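Local coordinates for protein putative (Helicobacter pylori J99, PDB 4R7K) that is of unknown function but, with its SRPBCC-type fold, may bind a hydrophobic ligand between its curved sheet and C-terminal helix, at residues D43-L55 and M175-V187. Numbering follows the deposited sequence.
Sequences DNFVSNEVIVKGL and MLNGHQAWLDGLV
Asn48 reaches from strand 44-53 onto helix 175-187 and spends both hydrogens of its amide nitrogen there. One N-H runs almost straight to Gln180 OE1 (Asn48 ND2 to OE1 2.9 Å, 169° at the hydrogen), with the acceptor close to the plane of the Asn48 amide. The other meets a lone pair of the Leu176 carbonyl, Asn48 ND2 to Leu176 O 2.9 Å, by a more bent path; that oxygen also accepts the helical N-H of Gln180. With CG anti to its own carbonyl carbon (chi1 -62°), the Asn48 amide lies across the His179 side chain, OD1 3.3 Å from His179 CB, and a water links OD1 to His179 ND1. An amide suits this buried place because it can donate to the helix while accepting from the water.

Toward Val187 the backbones diverge, and valine and leucine branches span the wider gap in a mainly apolar patch. Val187 CG2 nestles against both Val50 CG2 and Val52 CG2, each 4.0 Å away, and Leu55 completes the patch; the other methyl of Val50, CG1, rests against the polar ends of Gln180 and Asp184. Leu183 CD1 packs against the strand backbone and Asn48 CB, 3.7 Å from the latter.

Helix 175-187, part of helix 174-190, runs at 31° to strand 44-53, the sheet's outermost strand within this chain, consistent with the SRPBCC (helix-grip) fold, in which a long C-terminal helix packs against a curved antiparallel sheet. Strand 150-160 pairs antiparallel with that strand and also touches Met175, His179 and Leu183, while helix 57-65 packs on Leu55 and Leu186.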
loop_
_atom_site.group_PDB
_atom_site.type_symbol
_atom_site.label_atom_id
_atom_site.label_comp_id
_atom_site.label_asym_id
_atom_site.label_seq_id
_atom_site.Cartn_x
_atom_site.Cartn_y
_atom_site.Cartn_z
ATOM N N ASP A 43 1.499 -20.807 7.824
ATOM C CA ASP A 43 0.308 -19.952 7.953
ATOM C C ASP A 43 0.344 -18.719 7.079
ATOM O O ASP A 43 -0.698 -18.134 6.808
ATOM C CB ASP A 43 0.128 -19.576 9.431
ATOM C CG ASP A 43 -0.197 -20.804 10.309
ATOM O OD1 ASP A 43 -1.105 -21.571 9.926
ATOM O OD2 ASP A 43 0.457 -21.000 11.368
ATOM N N ASN A 44 1.536 -18.332 6.631
ATOM C CA ASN A 44 1.681 -17.218 5.717
ATOM C C ASN A 44 3.000 -17.385 4.963
ATOM O O ASN A 44 3.995 -17.890 5.526
ATOM C CB ASN A 44 1.641 -15.901 6.478
ATOM C CG ASN A 44 1.497 -14.681 5.575
ATOM O OD1 ASN A 44 0.914 -14.742 4.486
ATOM N ND2 ASN A 44 1.994 -13.545 6.054
ATOM N N PHE A 45 2.984 -16.957 3.697
ATOM C CA PHE A 45 4.106 -17.004 2.812
ATOM C C PHE A 45 4.156 -15.691 2.054
ATOM O O PHE A 45 3.151 -15.221 1.508
ATOM C CB PHE A 45 4.002 -18.201 1.873
ATOM C CG PHE A 45 5.039 -18.208 0.782
ATOM C CD1 PHE A 45 6.388 -18.337 1.096
ATOM C CD2 PHE A 45 4.672 -18.052 -0.540
ATOM C CE1 PHE A 45 7.347 -18.353 0.105
ATOM C CE2 PHE A 45 5.642 -18.020 -1.541
ATOM C CZ PHE A 45 6.971 -18.196 -1.216
ATOM N N VAL A 46 5.331 -15.080 2.056
ATOM C CA VAL A 46 5.541 -13.800 1.396
ATOM C C VAL A 46 6.723 -13.943 0.440
ATOM O O VAL A 46 7.718 -14.556 0.813
ATOM C CB VAL A 46 5.912 -12.747 2.445
ATOM C CG1 VAL A 46 5.913 -11.364 1.835
ATOM C CG2 VAL A 46 4.952 -12.824 3.627
ATOM N N SER A 47 6.600 -13.410 -0.782
ATOM C CA SER A 47 7.691 -13.435 -1.754
ATOM C C SER A 47 7.837 -12.084 -2.442
ATOM O O SER A 47 6.852 -11.510 -2.940
ATOM C CB SER A 47 7.425 -14.554 -2.794
ATOM O OG SER A 47 8.490 -14.664 -3.721
ATOM N N ASN A 48 9.070 -11.578 -2.439
ATOM C CA ASN A 48 9.432 -10.367 -3.109
ATOM C C ASN A 48 10.746 -10.577 -3.884
ATOM O O ASN A 48 11.633 -11.324 -3.437
ATOM C CB ASN A 48 9.628 -9.237 -2.092
ATOM C CG ASN A 48 8.366 -8.914 -1.322
ATOM O OD1 ASN A 48 8.030 -9.572 -0.349
ATOM N ND2 ASN A 48 7.690 -7.882 -1.732
ATOM N N GLU A 49 10.916 -9.860 -4.991
ATOM C CA GLU A 49 12.071 -9.986 -5.806
ATOM C C GLU A 49 12.304 -8.739 -6.684
ATOM O O GLU A 49 11.357 -8.150 -7.221
ATOM C CB GLU A 49 11.881 -11.180 -6.730
ATOM C CG GLU A 49 13.024 -11.508 -7.606
ATOM C CD GLU A 49 12.692 -12.585 -8.639
ATOM O OE1 GLU A 49 11.492 -12.912 -8.836
ATOM O OE2 GLU A 49 13.642 -13.127 -9.250
ATOM N N VAL A 50 13.563 -8.349 -6.781
ATOM C CA VAL A 50 14.012 -7.289 -7.681
ATOM C C VAL A 50 15.161 -7.821 -8.530
ATOM O O VAL A 50 15.896 -8.711 -8.127
ATOM C CB VAL A 50 14.445 -6.023 -6.955
ATOM C CG1 VAL A 50 13.231 -5.325 -6.315
ATOM C CG2 VAL A 50 15.532 -6.315 -5.956
ATOM N N ILE A 51 15.316 -7.257 -9.722
ATOM C CA ILE A 51 16.431 -7.607 -10.589
ATOM C C ILE A 51 16.830 -6.281 -11.124
ATOM O O ILE A 51 16.006 -5.590 -11.769
ATOM C CB ILE A 51 16.063 -8.580 -11.694
ATOM C CG1 ILE A 51 15.747 -9.958 -11.067
ATOM C CG2 ILE A 51 17.219 -8.726 -12.678
ATOM C CD1 ILE A 51 15.199 -10.979 -12.057
ATOM N N VAL A 52 18.071 -5.911 -10.828
ATOM C CA VAL A 52 18.580 -4.594 -11.158
ATOM C C VAL A 52 19.920 -4.616 -11.892
ATOM O O VAL A 52 20.878 -5.318 -11.507
ATOM C CB VAL A 52 18.778 -3.768 -9.871
ATOM C CG1 VAL A 52 19.115 -2.310 -10.213
ATOM C CG2 VAL A 52 17.522 -3.829 -9.010
ATOM N N LYS A 53 20.004 -3.744 -12.888
ATOM C CA LYS A 53 21.164 -3.628 -13.776
ATOM C C LYS A 53 22.197 -2.707 -13.167
ATOM O O LYS A 53 21.846 -1.702 -12.593
ATOM C CB LYS A 53 20.680 -3.049 -15.117
ATOM C CG LYS A 53 21.714 -2.853 -16.233
ATOM C CD LYS A 53 21.956 -4.108 -17.026
ATOM C CE LYS A 53 22.677 -3.781 -18.333
ATOM N NZ LYS A 53 22.964 -5.017 -19.102
ATOM N N GLY A 54 23.476 -3.078 -13.270
ATOM C CA GLY A 54 24.586 -2.216 -12.812
ATOM C C GLY A 54 24.804 -2.154 -11.308
ATOM O O GLY A 54 25.573 -1.346 -10.825
ATOM N N LEU A 55 24.089 -2.989 -10.575
ATOM C CA LEU A 55 24.198 -3.060 -9.115
ATOM C C LEU A 55 25.361 -3.997 -8.770
ATOM O O LEU A 55 25.505 -5.041 -9.400
ATOM C CB LEU A 55 22.901 -3.644 -8.564
ATOM C CG LEU A 55 22.641 -3.576 -7.076
ATOM C CD1 LEU A 55 22.776 -2.138 -6.595
ATOM C CD2 LEU A 55 21.251 -4.140 -6.788
HETATM N N MSE A 175 3.098 -7.405 5.029
HETATM C CA MSE A 175 4.367 -8.066 4.833
HETATM C C MSE A 175 4.905 -7.868 3.431
HETATM O O MSE A 175 6.101 -7.604 3.242
HETATM C CB MSE A 175 4.205 -9.562 5.061
HETATM C CG MSE A 175 3.861 -9.967 6.488
HETATM SE SE MSE A 175 5.195 -9.307 7.778
HETATM C CE MSE A 175 6.741 -10.235 6.956
ATOM N N LEU A 176 4.047 -8.046 2.422
ATOM C CA LEU A 176 4.470 -7.854 1.028
ATOM C C LEU A 176 5.050 -6.441 0.746
ATOM O O LEU A 176 6.094 -6.282 0.112
ATOM C CB LEU A 176 3.270 -8.093 0.102
ATOM C CG LEU A 176 3.513 -8.006 -1.402
ATOM C CD1 LEU A 176 4.262 -9.250 -1.833
ATOM C CD2 LEU A 176 2.241 -7.878 -2.208
ATOM N N ASN A 177 4.352 -5.429 1.245
ATOM C CA ASN A 177 4.732 -4.069 1.026
ATOM C C ASN A 177 5.947 -3.687 1.861
ATOM O O ASN A 177 6.784 -2.951 1.369
ATOM C CB ASN A 177 3.523 -3.154 1.273
ATOM C CG ASN A 177 2.502 -3.250 0.134
ATOM O OD1 ASN A 177 1.397 -3.756 0.310
ATOM N ND2 ASN A 177 2.930 -2.887 -1.053
ATOM N N GLY A 178 6.040 -4.195 3.092
ATOM C CA GLY A 178 7.201 -3.951 3.946
ATOM C C GLY A 178 8.460 -4.566 3.340
ATOM O O GLY A 178 9.504 -3.936 3.274
ATOM N N HIS A 179 8.357 -5.797 2.890
ATOM C CA HIS A 179 9.518 -6.445 2.296
ATOM C C HIS A 179 9.936 -5.820 0.989
ATOM O O HIS A 179 11.154 -5.730 0.681
ATOM C CB HIS A 179 9.282 -7.919 2.175
ATOM C CG HIS A 179 9.442 -8.633 3.476
ATOM N ND1 HIS A 179 9.574 -9.999 3.557
ATOM C CD2 HIS A 179 9.631 -8.158 4.731
ATOM C CE1 HIS A 179 9.723 -10.347 4.826
ATOM N NE2 HIS A 179 9.790 -9.246 5.555
ATOM N N GLN A 180 8.966 -5.317 0.237
ATOM C CA GLN A 180 9.307 -4.608 -0.991
ATOM C C GLN A 180 10.115 -3.378 -0.639
ATOM O O GLN A 180 11.043 -2.993 -1.378
ATOM C CB GLN A 180 8.066 -4.186 -1.752
ATOM C CG GLN A 180 8.374 -3.764 -3.168
ATOM C CD GLN A 180 8.882 -4.905 -4.044
ATOM O OE1 GLN A 180 8.541 -6.089 -3.854
ATOM N NE2 GLN A 180 9.652 -4.548 -5.054
ATOM N N ALA A 181 9.713 -2.704 0.439
ATOM C CA ALA A 181 10.442 -1.511 0.891
ATOM C C ALA A 181 11.873 -1.854 1.313
ATOM O O ALA A 181 12.787 -1.048 1.123
ATOM C CB ALA A 181 9.700 -0.805 2.031
ATOM N N TRP A 182 12.058 -3.045 1.892
ATOM C CA TRP A 182 13.384 -3.506 2.315
ATOM C C TRP A 182 14.233 -3.646 1.058
ATOM O O TRP A 182 15.337 -3.101 0.995
ATOM C CB TRP A 182 13.338 -4.870 3.015
ATOM C CG TRP A 182 14.578 -5.176 3.854
ATOM C CD1 TRP A 182 15.866 -4.810 3.582
ATOM C CD2 TRP A 182 14.640 -6.006 5.031
ATOM N NE1 TRP A 182 16.709 -5.272 4.564
ATOM C CE2 TRP A 182 15.981 -6.011 5.464
ATOM C CE3 TRP A 182 13.671 -6.679 5.807
ATOM C CZ2 TRP A 182 16.397 -6.697 6.610
ATOM C CZ3 TRP A 182 14.091 -7.356 6.960
ATOM C CH2 TRP A 182 15.430 -7.347 7.348
ATOM N N LEU A 183 13.702 -4.330 0.041
ATOM C CA LEU A 183 14.443 -4.515 -1.211
ATOM C C LEU A 183 14.720 -3.205 -1.926
ATOM O O LEU A 183 15.836 -2.986 -2.388
ATOM C CB LEU A 183 13.722 -5.456 -2.190
ATOM C CG LEU A 183 13.455 -6.892 -1.750
ATOM C CD1 LEU A 183 12.819 -7.628 -2.880
ATOM C CD2 LEU A 183 14.746 -7.610 -1.397
ATOM N N ASP A 184 13.721 -2.313 -2.002
ATOM C CA ASP A 184 13.919 -1.059 -2.723
ATOM C C ASP A 184 14.973 -0.222 -2.000
ATOM O O ASP A 184 15.790 0.443 -2.643
ATOM C CB ASP A 184 12.615 -0.291 -2.873
ATOM C CG ASP A 184 11.610 -0.992 -3.822
ATOM O OD1 ASP A 184 11.993 -1.881 -4.617
ATOM O OD2 ASP A 184 10.437 -0.616 -3.764
ATOM N N GLY A 185 14.968 -0.270 -0.669
ATOM C CA GLY A 185 15.931 0.463 0.106
ATOM C C GLY A 185 17.337 -0.082 -0.068
ATOM O O GLY A 185 18.297 0.674 -0.244
ATOM N N LEU A 186 17.451 -1.393 -0.018
ATOM C CA LEU A 186 18.749 -2.077 -0.207
ATOM C C LEU A 186 19.364 -1.709 -1.558
ATOM O O LEU A 186 20.553 -1.418 -1.671
ATOM C CB LEU A 186 18.512 -3.587 -0.070
ATOM C CG LEU A 186 19.671 -4.537 -0.296
ATOM C CD1 LEU A 186 20.876 -4.157 0.548
ATOM C CD2 LEU A 186 19.208 -5.929 0.044
ATOM N N VAL A 187 18.520 -1.703 -2.589
ATOM C CA VAL A 187 18.929 -1.300 -3.915
ATOM C C VAL A 187 19.390 0.167 -3.950
ATOM O O VAL A 187 20.518 0.465 -4.382
ATOM C CB VAL A 187 17.795 -1.503 -4.914
ATOM C CG1 VAL A 187 18.142 -0.822 -6.230
ATOM C CG2 VAL A 187 17.539 -3.003 -5.124
HETATM O O HOH W 1 9.303 -11.306 1.259
HETATM O O HOH W 2 8.433 -8.354 -5.627
#